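PDB 1TU1: effector EagT6 from Pseudomonas aeruginosa, which is essential for delivering the toxin Tse6 to target cells, acting as a homodimer in loading the toxin onto VgrG1a. Local coordinates for residues A38-G49 with E108-T119; L68-W77 with V87-R95. One frame throughout, in Å; residues are numbered along the deposited sequence.

In the fold
From the N terminus, the chain reaches strand 38-45, which begins contact 1, then runs through helix 53-67 into the loop at L68 and strand 72-81. Contact 2 closes a short loop, a hairpin in which 72-77 meets 87-95 only ten residues on. Strand 98-107 then leads to 113-120, and 108-119 closes the long loop of contact 1 against 38-49; contact 2 falls wholly within that loop. Both belong to one six-stranded antiparallel sheet, contact 1 near its middle and contact 2 at the end formed by 72-81. Their centres lie about 16 Å apart, their nearest atoms about 6 Å, and strand 98-107 links them.

Contact 1 (A38-G49 with E108-T119); sequences ASFVISRDASQG and ERRPAVLITTLT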
loop_
_atom_site.group_PDB
_atom_site.type_symbol
_atom_site.label_atom_id
_atom_site.label_comp_id
_atom_site.label_asym_id
_atom_site.label_seq_id
_atom_site.Cartn_x
_atom_site.Cartn_y
_atom_site.Cartn_z
ATOM N N ALA A 38 -7.883 16.142 -0.351
ATOM C CA ALA A 38 -8.559 14.903 -0.786
ATOM C C ALA A 38 -7.574 13.737 -0.802
ATOM O O ALA A 38 -6.373 13.925 -0.659
ATOM C CB ALA A 38 -9.108 15.103 -2.180
ATOM N N SER A 39 -8.095 12.527 -0.970
ATOM C CA SER A 39 -7.238 11.354 -1.102
ATOM C C SER A 39 -7.527 10.612 -2.399
ATOM O O SER A 39 -8.678 10.557 -2.850
ATOM C CB SER A 39 -7.373 10.434 0.096
ATOM O OG SER A 39 -8.621 9.794 0.178
ATOM N N PHE A 40 -6.476 10.039 -2.968
ATOM C CA PHE A 40 -6.561 9.192 -4.162
ATOM C C PHE A 40 -5.825 7.916 -3.778
ATOM O O PHE A 40 -4.615 7.949 -3.516
ATOM C CB PHE A 40 -5.895 9.862 -5.336
ATOM C CG PHE A 40 -5.852 9.028 -6.587
ATOM C CD1 PHE A 40 -7.021 8.701 -7.252
ATOM C CD2 PHE A 40 -4.631 8.523 -7.067
ATOM C CE1 PHE A 40 -6.990 7.935 -8.432
ATOM C CE2 PHE A 40 -4.579 7.739 -8.242
ATOM C CZ PHE A 40 -5.765 7.434 -8.915
ATOM N N VAL A 41 -6.565 6.811 -3.743
ATOM C CA VAL A 41 -6.086 5.560 -3.180
ATOM C C VAL A 41 -6.246 4.424 -4.219
ATOM O O VAL A 41 -7.294 4.293 -4.846
ATOM C CB VAL A 41 -6.859 5.222 -1.910
ATOM C CG1 VAL A 41 -6.589 3.813 -1.444
ATOM C CG2 VAL A 41 -6.563 6.233 -0.803
ATOM N N ILE A 42 -5.193 3.645 -4.396
ATOM C CA ILE A 42 -5.219 2.476 -5.279
ATOM C C ILE A 42 -5.198 1.249 -4.416
ATOM O O ILE A 42 -4.278 1.083 -3.574
ATOM C CB ILE A 42 -4.030 2.473 -6.221
ATOM C CG1 ILE A 42 -3.924 3.823 -6.955
ATOM C CG2 ILE A 42 -4.158 1.303 -7.245
ATOM C CD1 ILE A 42 -2.663 3.944 -7.790
ATOM N N SER A 43 -6.199 0.401 -4.617
ATOM C CA SER A 43 -6.373 -0.840 -3.886
ATOM C C SER A 43 -6.584 -2.002 -4.890
ATOM O O SER A 43 -6.638 -1.770 -6.100
ATOM C CB SER A 43 -7.527 -0.741 -2.903
ATOM O OG SER A 43 -8.750 -0.463 -3.557
ATOM N N ARG A 44 -6.548 -3.229 -4.373
ATOM C CA ARG A 44 -6.688 -4.457 -5.166
ATOM C C ARG A 44 -7.800 -5.311 -4.572
ATOM O O ARG A 44 -7.975 -5.359 -3.349
ATOM C CB ARG A 44 -5.411 -5.301 -5.127
ATOM C CG ARG A 44 -4.208 -4.676 -5.777
ATOM C CD ARG A 44 -3.402 -3.789 -4.820
ATOM N NE ARG A 44 -2.312 -3.153 -5.532
ATOM C CZ ARG A 44 -1.825 -1.940 -5.332
ATOM N NH1 ARG A 44 -2.342 -1.138 -4.412
ATOM N NH2 ARG A 44 -0.806 -1.543 -6.108
ATOM N N ASP A 45 -8.512 -6.051 -5.439
ATOM C CA ASP A 45 -9.592 -6.925 -4.988
ATOM C C ASP A 45 -9.487 -8.231 -5.798
ATOM O O ASP A 45 -9.782 -8.244 -6.984
ATOM C CB ASP A 45 -10.926 -6.210 -5.204
ATOM C CG ASP A 45 -12.148 -6.991 -4.659
ATOM O OD1 ASP A 45 -12.027 -8.161 -4.251
ATOM O OD2 ASP A 45 -13.283 -6.462 -4.612
ATOM N N ALA A 46 -9.044 -9.300 -5.136
ATOM C CA ALA A 46 -8.852 -10.597 -5.775
ATOM C C ALA A 46 -10.102 -11.512 -5.709
ATOM O O ALA A 46 -10.012 -12.708 -5.995
ATOM C CB ALA A 46 -7.657 -11.295 -5.182
ATOM N N SER A 47 -11.246 -10.940 -5.374
ATOM C CA SER A 47 -12.482 -11.707 -5.174
ATOM C C SER A 47 -13.284 -11.969 -6.473
ATOM O O SER A 47 -14.318 -12.641 -6.427
ATOM C CB SER A 47 -13.390 -11.003 -4.160
ATOM O OG SER A 47 -13.968 -9.816 -4.688
ATOM N N GLN A 48 -12.863 -11.418 -7.605
ATOM C CA GLN A 48 -13.609 -11.606 -8.845
ATOM C C GLN A 48 -13.620 -13.088 -9.194
ATOM O O GLN A 48 -14.664 -13.638 -9.515
ATOM C CB GLN A 48 -13.019 -10.809 -10.013
ATOM C CG GLN A 48 -13.621 -11.241 -11.376
ATOM C CD GLN A 48 -13.166 -10.413 -12.547
ATOM O OE1 GLN A 48 -12.241 -9.584 -12.433
ATOM N NE2 GLN A 48 -13.821 -10.608 -13.685
ATOM N N GLY A 49 -12.440 -13.707 -9.137
ATOM C CA GLY A 49 -12.266 -15.096 -9.538
ATOM C C GLY A 49 -12.655 -15.296 -10.998
ATOM O O GLY A 49 -12.280 -14.515 -11.859
ATOM N N GLU A 108 -10.672 -4.143 -14.527
ATOM C CA GLU A 108 -10.503 -5.582 -14.614
ATOM C C GLU A 108 -9.039 -5.912 -14.896
ATOM O O GLU A 108 -8.481 -5.449 -15.853
ATOM C CB GLU A 108 -11.350 -6.196 -15.738
ATOM C CG GLU A 108 -11.375 -7.710 -15.581
ATOM C CD GLU A 108 -12.181 -8.452 -16.649
ATOM O OE1 GLU A 108 -12.381 -7.922 -17.775
ATOM O OE2 GLU A 108 -12.585 -9.577 -16.312
ATOM N N ARG A 109 -8.472 -6.767 -14.061
ATOM C CA ARG A 109 -7.153 -7.338 -14.269
ATOM C C ARG A 109 -7.069 -8.649 -13.498
ATOM O O ARG A 109 -7.780 -8.864 -12.534
ATOM C CB ARG A 109 -6.089 -6.366 -13.732
ATOM C CG ARG A 109 -4.663 -6.712 -13.999
ATOM C CD ARG A 109 -3.695 -5.538 -13.704
ATOM N NE ARG A 109 -2.359 -5.827 -14.205
ATOM C CZ ARG A 109 -1.494 -6.672 -13.649
ATOM N NH1 ARG A 109 -1.771 -7.299 -12.530
ATOM N NH2 ARG A 109 -0.320 -6.885 -14.218
ATOM N N ARG A 110 -6.135 -9.495 -13.906
ATOM C CA ARG A 110 -5.806 -10.713 -13.172
ATOM C C ARG A 110 -4.396 -10.585 -12.624
ATOM O O ARG A 110 -3.520 -10.065 -13.304
ATOM C CB ARG A 110 -5.853 -11.900 -14.125
ATOM C CG ARG A 110 -7.210 -12.152 -14.642
ATOM C CD ARG A 110 -8.091 -12.678 -13.563
ATOM N NE ARG A 110 -9.463 -12.839 -14.014
ATOM C CZ ARG A 110 -10.480 -12.993 -13.187
ATOM N NH1 ARG A 110 -10.261 -13.009 -11.880
ATOM N NH2 ARG A 110 -11.719 -13.145 -13.674
ATOM N N PRO A 111 -4.152 -11.049 -11.409
ATOM C CA PRO A 111 -5.090 -11.816 -10.593
ATOM C C PRO A 111 -6.082 -11.027 -9.752
ATOM O O PRO A 111 -6.862 -11.649 -9.024
ATOM C CB PRO A 111 -4.134 -12.564 -9.659
ATOM C CG PRO A 111 -3.054 -11.525 -9.415
ATOM C CD PRO A 111 -2.861 -10.864 -10.723
ATOM N N ALA A 112 -6.052 -9.695 -9.822
ATOM C CA ALA A 112 -6.860 -8.846 -8.936
ATOM C C ALA A 112 -7.329 -7.593 -9.649
ATOM O O ALA A 112 -6.591 -6.993 -10.465
ATOM C CB ALA A 112 -6.098 -8.484 -7.668
ATOM N N VAL A 113 -8.589 -7.247 -9.392
ATOM C CA VAL A 113 -9.175 -6.030 -9.914
ATOM C C VAL A 113 -8.387 -4.857 -9.304
ATOM O O VAL A 113 -8.126 -4.873 -8.113
ATOM C CB VAL A 113 -10.666 -5.932 -9.564
ATOM C CG1 VAL A 113 -11.262 -4.585 -9.938
ATOM C CG2 VAL A 113 -11.465 -7.063 -10.274
ATOM N N LEU A 114 -7.971 -3.909 -10.133
ATOM C CA LEU A 114 -7.300 -2.690 -9.661
ATOM C C LEU A 114 -8.347 -1.580 -9.495
ATOM O O LEU A 114 -9.076 -1.250 -10.438
ATOM C CB LEU A 114 -6.219 -2.263 -10.635
ATOM C CG LEU A 114 -5.257 -1.149 -10.154
ATOM C CD1 LEU A 114 -4.358 -1.684 -9.046
ATOM C CD2 LEU A 114 -4.450 -0.628 -11.304
ATOM N N ILE A 115 -8.409 -1.015 -8.291
ATOM C CA ILE A 115 -9.421 -0.037 -7.909
ATOM C C ILE A 115 -8.746 1.274 -7.566
ATOM O O ILE A 115 -7.790 1.286 -6.772
ATOM C CB ILE A 115 -10.207 -0.538 -6.727
ATOM C CG1 ILE A 115 -10.908 -1.847 -7.092
ATOM C CG2 ILE A 115 -11.275 0.517 -6.271
ATOM C CD1 ILE A 115 -11.658 -2.512 -5.970
ATOM N N THR A 116 -9.198 2.372 -8.175
ATOM C CA THR A 116 -8.729 3.716 -7.751
ATOM C C THR A 116 -9.912 4.474 -7.189
ATOM O O THR A 116 -11.051 4.348 -7.686
ATOM C CB THR A 116 -8.102 4.509 -8.898
ATOM O OG1 THR A 116 -9.119 4.903 -9.839
ATOM C CG2 THR A 116 -7.104 3.664 -9.692
ATOM N N THR A 117 -9.673 5.236 -6.113
ATOM C CA THR A 117 -10.752 5.882 -5.407
ATOM C C THR A 117 -10.324 7.307 -5.069
ATOM O O THR A 117 -9.334 7.501 -4.356
ATOM C CB THR A 117 -11.091 5.133 -4.130
ATOM O OG1 THR A 117 -11.438 3.758 -4.390
ATOM C CG2 THR A 117 -12.345 5.737 -3.468
ATOM N N LEU A 118 -11.027 8.293 -5.615
ATOM C CA LEU A 118 -10.895 9.686 -5.158
ATOM C C LEU A 118 -11.957 9.919 -4.090
ATOM O O LEU A 118 -13.138 9.660 -4.319
ATOM C CB LEU A 118 -11.105 10.655 -6.315
ATOM C CG LEU A 118 -11.060 12.166 -5.957
ATOM C CD1 LEU A 118 -9.640 12.603 -5.701
ATOM C CD2 LEU A 118 -11.650 12.974 -7.089
ATOM N N THR A 119 -11.545 10.416 -2.928
ATOM C CA THR A 119 -12.455 10.726 -1.871
ATOM C C THR A 119 -12.349 12.199 -1.521
ATOM O O THR A 119 -11.269 12.702 -1.221
ATOM C CB THR A 119 -12.143 9.900 -0.647
ATOM O OG1 THR A 119 -12.232 8.509 -0.956
ATOM C CG2 THR A 119 -13.205 10.123 0.434
HETATM O O HOH W 1 -9.684 7.853 -1.435
HETATM O O HOH W 2 -9.165 2.301 -3.998
HETATM O O HOH W 3 -10.050 -10.912 -8.890
HETATM O O HOH W 4 -9.785 -10.283 -11.336
#
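The carbonyl oxygen V41 O is gripped from three directions. T117 N donates to it at 2.9 Å, a water donates at 2.9 Å, and the CA-H of T116 adds a weaker contact. The same water meets S43 OG at 2.8 Å and T117 OG1, so it bridges the two strands on the face carrying V41, S43, I115 and T117. S43 OG is placed for this by a chi1 of 60°, which sets it between its own N and carbonyl carbon; T117 OG1 has a further partner in Q104. A second water repeats the pattern between S39 OG, T119 OG1 and T117 O. On the face of F40, I42, R44, L114 and T116 the contacts are mainly between carbons: CE1 of the F40 ring meets T116 CB at 3.6 Å, and CG2 of I42 presses on L114 CD1 at 3.5 Å, tighter than usual for two methyl groups. M136 of helix 125-137 packs on F40 and T116, while R44 forms a salt bridge to E10 of the second subunit. Beyond the strands, Q48 crosses V113 and E108 at about right angles. Its OE1 accepts from a water near R109 O and lies against V113 CG2 at 3.4 Å; its NE2 donates to E108 OE2 at 3.1 Å, reaching the anti side 30° out of the carboxylate plane, and also binds A51 O. In between, an Asx turn (S47 N to D45 OD1) redirects the chain. Strand axes 4.6 Å apart at 166°, with paired backbone bonds from S39-T119 to D45-V113, define a regular antiparallel pairing of inner strands in the six-stranded sheet of this DcrB-family protein.

Contact 2 (L68-W77 with V87-R95); sequences LPGFKLHKRW and VLLDYQWQR
L68 and W93 meet at the open end of a beta hairpin whose arms, 72-81 and 84-95, are offset by a classic bulge. L68 is a two-pronged knob: CD2 sits over the six-membered ring of W93, 3.8 Å from its centroid and 10° off the normal, while CD1 turns to Y91 CE1 at 3.9 Å. W93 CG is staggered between both backbone branches (chi1 65°), which turns one ring face to L68 while R95 CB lies over the other. The F71 ring comes at Y91 obliquely, CE1 reaching Y91 CD1 at 3.3 Å, and the F71 side chain also packs on L61 and A64 of helix 53-67. Farther along, L89 CD2 lies beside the extended stem of R76, 3.7 Å from R76 CB, and V87 CG1 lies over one face of that guanidinium, nearest NE, while its NH2 pairs with D78. Between these groups the bulge is directly measurable. D90 O receives both H74 N at 2.8 Å and K75 N at 3.2 Å, and the register moves by one residue. On the K75, W77, L88 and D90 face, L88 CD2 makes a CH-pi contact over one face of the five-membered ring of W77, and the side chains run alongside each other. D90 OD1 is salt-bridged to R103; its OD2 takes W77 NE1 at 3.2 Å from above the carboxylate plane, 57° out of it.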
loop_
_atom_site.group_PDB
_atom_site.type_symbol
_atom_site.label_atom_id
_atom_site.label_comp_id
_atom_site.label_asym_id
_atom_site.label_seq_id
_atom_site.Cartn_x
_atom_site.Cartn_y
_atom_site.Cartn_z
ATOM N N LEU A 68 -23.353 0.936 3.108
ATOM C CA LEU A 68 -22.958 2.332 3.294
ATOM C C LEU A 68 -24.181 3.216 3.548
ATOM O O LEU A 68 -24.954 3.493 2.625
ATOM C CB LEU A 68 -22.179 2.862 2.085
ATOM C CG LEU A 68 -20.905 2.117 1.658
ATOM C CD1 LEU A 68 -20.344 2.744 0.412
ATOM C CD2 LEU A 68 -19.865 2.127 2.763
ATOM N N PRO A 69 -24.356 3.675 4.791
ATOM C CA PRO A 69 -25.456 4.586 5.119
ATOM C C PRO A 69 -25.500 5.765 4.171
ATOM O O PRO A 69 -24.460 6.335 3.857
ATOM C CB PRO A 69 -25.118 5.055 6.542
ATOM C CG PRO A 69 -24.350 3.941 7.133
ATOM C CD PRO A 69 -23.535 3.360 5.979
ATOM N N GLY A 70 -26.693 6.100 3.693
ATOM C CA GLY A 70 -26.887 7.264 2.842
ATOM C C GLY A 70 -26.367 7.088 1.426
ATOM O O GLY A 70 -26.251 8.062 0.693
ATOM N N PHE A 71 -26.066 5.852 1.030
ATOM C CA PHE A 71 -25.494 5.611 -0.295
ATOM C C PHE A 71 -26.415 6.162 -1.389
ATOM O O PHE A 71 -27.626 5.954 -1.340
ATOM C CB PHE A 71 -25.243 4.122 -0.536
ATOM C CG PHE A 71 -24.815 3.810 -1.943
ATOM C CD1 PHE A 71 -23.485 3.930 -2.320
ATOM C CD2 PHE A 71 -25.742 3.409 -2.897
ATOM C CE1 PHE A 71 -23.085 3.650 -3.619
ATOM C CE2 PHE A 71 -25.334 3.132 -4.209
ATOM C CZ PHE A 71 -24.010 3.257 -4.562
ATOM N N LYS A 72 -25.829 6.861 -2.356
ATOM C CA LYS A 72 -26.549 7.367 -3.511
ATOM C C LYS A 72 -25.647 7.429 -4.745
ATOM O O LYS A 72 -24.638 8.143 -4.766
ATOM C CB LYS A 72 -27.122 8.747 -3.206
ATOM C CG LYS A 72 -28.104 9.288 -4.248
ATOM C CD LYS A 72 -28.634 10.660 -3.799
ATOM C CE LYS A 72 -29.958 11.040 -4.463
ATOM N NZ LYS A 72 -30.567 12.250 -3.809
ATOM N N LEU A 73 -26.025 6.688 -5.783
ATOM C CA LEU A 73 -25.259 6.658 -7.028
ATOM C C LEU A 73 -25.583 7.866 -7.890
ATOM O O LEU A 73 -26.716 8.019 -8.322
ATOM C CB LEU A 73 -25.545 5.364 -7.819
ATOM C CG LEU A 73 -24.848 5.265 -9.183
ATOM C CD1 LEU A 73 -23.345 5.019 -9.012
ATOM C CD2 LEU A 73 -25.466 4.183 -10.067
ATOM N N HIS A 74 -24.593 8.714 -8.157
ATOM C CA HIS A 74 -24.772 9.806 -9.109
ATOM C C HIS A 74 -24.733 9.287 -10.540
ATOM O O HIS A 74 -25.665 9.529 -11.307
ATOM C CB HIS A 74 -23.701 10.887 -8.966
ATOM C CG HIS A 74 -23.800 11.688 -7.702
ATOM N ND1 HIS A 74 -24.314 11.175 -6.531
ATOM C CD2 HIS A 74 -23.413 12.956 -7.419
ATOM C CE1 HIS A 74 -24.257 12.096 -5.585
ATOM N NE2 HIS A 74 -23.712 13.186 -6.096
ATOM N N LYS A 75 -23.650 8.590 -10.899
ATOM C CA LYS A 75 -23.445 8.163 -12.279
ATOM C C LYS A 75 -22.490 6.966 -12.419
ATOM O O LYS A 75 -21.445 6.899 -11.749
ATOM C CB LYS A 75 -22.918 9.322 -13.130
ATOM C CG LYS A 75 -23.028 9.042 -14.624
ATOM C CD LYS A 75 -22.709 10.247 -15.482
ATOM C CE LYS A 75 -22.600 9.854 -16.948
ATOM N NZ LYS A 75 -21.979 10.921 -17.773
ATOM N N ARG A 76 -22.856 6.058 -13.325
ATOM C CA ARG A 76 -22.026 4.925 -13.696
ATOM C C ARG A 76 -21.576 5.059 -15.143
ATOM O O ARG A 76 -22.356 5.442 -16.021
ATOM C CB ARG A 76 -22.785 3.627 -13.492
ATOM C CG ARG A 76 -22.128 2.446 -14.166
ATOM C CD ARG A 76 -22.794 1.145 -13.912
ATOM N NE ARG A 76 -22.140 0.127 -14.717
ATOM C CZ ARG A 76 -22.154 -1.164 -14.448
ATOM N NH1 ARG A 76 -22.841 -1.642 -13.420
ATOM N NH2 ARG A 76 -21.503 -1.999 -15.249
ATOM N N TRP A 77 -20.303 4.765 -15.388
ATOM C CA TRP A 77 -19.723 4.854 -16.715
ATOM C C TRP A 77 -18.962 3.561 -17.007
ATOM O O TRP A 77 -18.053 3.193 -16.255
ATOM C CB TRP A 77 -18.727 6.000 -16.846
ATOM C CG TRP A 77 -19.015 7.300 -16.145
ATOM C CD1 TRP A 77 -19.324 7.496 -14.823
ATOM C CD2 TRP A 77 -18.937 8.605 -16.732
ATOM N NE1 TRP A 77 -19.478 8.835 -14.566
ATOM C CE2 TRP A 77 -19.237 9.543 -15.719
ATOM C CE3 TRP A 77 -18.651 9.077 -18.023
ATOM C CZ2 TRP A 77 -19.268 10.926 -15.953
ATOM C CZ3 TRP A 77 -18.677 10.453 -18.257
ATOM C CH2 TRP A 77 -18.985 11.363 -17.218
ATOM N N VAL A 87 -15.156 0.201 -14.924
ATOM C CA VAL A 87 -16.368 0.925 -14.568
ATOM C C VAL A 87 -16.002 2.058 -13.598
ATOM O O VAL A 87 -15.335 1.814 -12.584
ATOM C CB VAL A 87 -17.391 0.005 -13.917
ATOM C CG1 VAL A 87 -18.637 0.795 -13.433
ATOM C CG2 VAL A 87 -17.807 -1.114 -14.881
ATOM N N LEU A 88 -16.423 3.281 -13.928
ATOM C CA LEU A 88 -16.409 4.419 -12.997
ATOM C C LEU A 88 -17.766 4.594 -12.331
ATOM O O LEU A 88 -18.819 4.685 -13.018
ATOM C CB LEU A 88 -15.989 5.709 -13.715
ATOM C CG LEU A 88 -16.184 7.048 -12.976
ATOM C CD1 LEU A 88 -15.386 7.091 -11.693
ATOM C CD2 LEU A 88 -15.750 8.189 -13.856
ATOM N N LEU A 89 -17.754 4.627 -11.000
ATOM C CA LEU A 89 -18.926 4.913 -10.204
ATOM C C LEU A 89 -18.704 6.184 -9.404
ATOM O O LEU A 89 -17.818 6.214 -8.527
ATOM C CB LEU A 89 -19.194 3.807 -9.206
ATOM C CG LEU A 89 -19.493 2.417 -9.744
ATOM C CD1 LEU A 89 -19.630 1.503 -8.566
ATOM C CD2 LEU A 89 -20.777 2.415 -10.605
ATOM N N ASP A 90 -19.494 7.217 -9.708
ATOM C CA ASP A 90 -19.552 8.436 -8.911
ATOM C C ASP A 90 -20.676 8.291 -7.934
ATOM O O ASP A 90 -21.833 8.118 -8.324
ATOM C CB ASP A 90 -19.790 9.649 -9.786
ATOM C CG ASP A 90 -18.655 9.896 -10.725
ATOM O OD1 ASP A 90 -17.512 9.503 -10.387
ATOM O OD2 ASP A 90 -18.789 10.449 -11.831
ATOM N N TYR A 91 -20.341 8.303 -6.650
ATOM C CA TYR A 91 -21.348 8.162 -5.621
ATOM C C TYR A 91 -21.005 8.899 -4.338
ATOM O O TYR A 91 -19.861 9.297 -4.124
ATOM C CB TYR A 91 -21.636 6.704 -5.334
ATOM C CG TYR A 91 -20.521 5.846 -4.731
ATOM C CD1 TYR A 91 -20.436 5.642 -3.349
ATOM C CD2 TYR A 91 -19.630 5.145 -5.550
ATOM C CE1 TYR A 91 -19.467 4.822 -2.798
ATOM C CE2 TYR A 91 -18.654 4.320 -5.017
ATOM C CZ TYR A 91 -18.570 4.155 -3.647
ATOM O OH TYR A 91 -17.610 3.326 -3.114
ATOM N N GLN A 92 -22.027 9.075 -3.508
ATOM C CA GLN A 92 -21.866 9.645 -2.188
ATOM C C GLN A 92 -22.397 8.676 -1.161
ATOM O O GLN A 92 -23.230 7.798 -1.475
ATOM C CB GLN A 92 -22.545 11.026 -2.089
ATOM C CG GLN A 92 -24.091 11.043 -1.990
ATOM C CD GLN A 92 -24.661 12.478 -1.810
ATOM O OE1 GLN A 92 -24.583 13.318 -2.722
ATOM N NE2 GLN A 92 -25.218 12.750 -0.628
ATOM N N TRP A 93 -21.873 8.792 0.054
ATOM C CA TRP A 93 -22.476 8.160 1.211
ATOM C C TRP A 93 -22.200 8.993 2.481
ATOM O O TRP A 93 -21.453 9.975 2.443
ATOM C CB TRP A 93 -22.010 6.713 1.382
ATOM C CG TRP A 93 -20.552 6.547 1.685
ATOM C CD1 TRP A 93 -19.500 6.830 0.848
ATOM C CD2 TRP A 93 -19.970 6.050 2.896
ATOM N NE1 TRP A 93 -18.308 6.532 1.466
ATOM C CE2 TRP A 93 -18.565 6.053 2.723
ATOM C CE3 TRP A 93 -20.487 5.614 4.120
ATOM C CZ2 TRP A 93 -17.687 5.642 3.717
ATOM C CZ3 TRP A 93 -19.596 5.193 5.113
ATOM C CH2 TRP A 93 -18.216 5.210 4.894
ATOM N N GLN A 94 -22.815 8.585 3.584
ATOM C CA GLN A 94 -22.745 9.329 4.834
ATOM C C GLN A 94 -21.879 8.581 5.824
ATOM O O GLN A 94 -22.296 7.584 6.414
ATOM C CB GLN A 94 -24.146 9.546 5.433
ATOM C CG GLN A 94 -24.154 10.361 6.747
ATOM C CD GLN A 94 -25.534 10.397 7.411
ATOM O OE1 GLN A 94 -25.874 9.510 8.220
ATOM N NE2 GLN A 94 -26.330 11.410 7.065
ATOM N N ARG A 95 -20.668 9.098 6.007
ATOM C CA ARG A 95 -19.668 8.501 6.863
ATOM C C ARG A 95 -19.654 9.266 8.180
ATOM O O ARG A 95 -19.374 10.453 8.199
ATOM C CB ARG A 95 -18.305 8.612 6.175
ATOM C CG ARG A 95 -17.163 7.895 6.878
ATOM C CD ARG A 95 -15.881 8.094 6.135
ATOM N NE ARG A 95 -14.660 7.642 6.793
ATOM C CZ ARG A 95 -14.017 8.316 7.744
ATOM N NH1 ARG A 95 -14.516 9.443 8.231
ATOM N NH2 ARG A 95 -12.864 7.851 8.197
HETATM O O HOH W 5 -25.433 10.584 1.245
#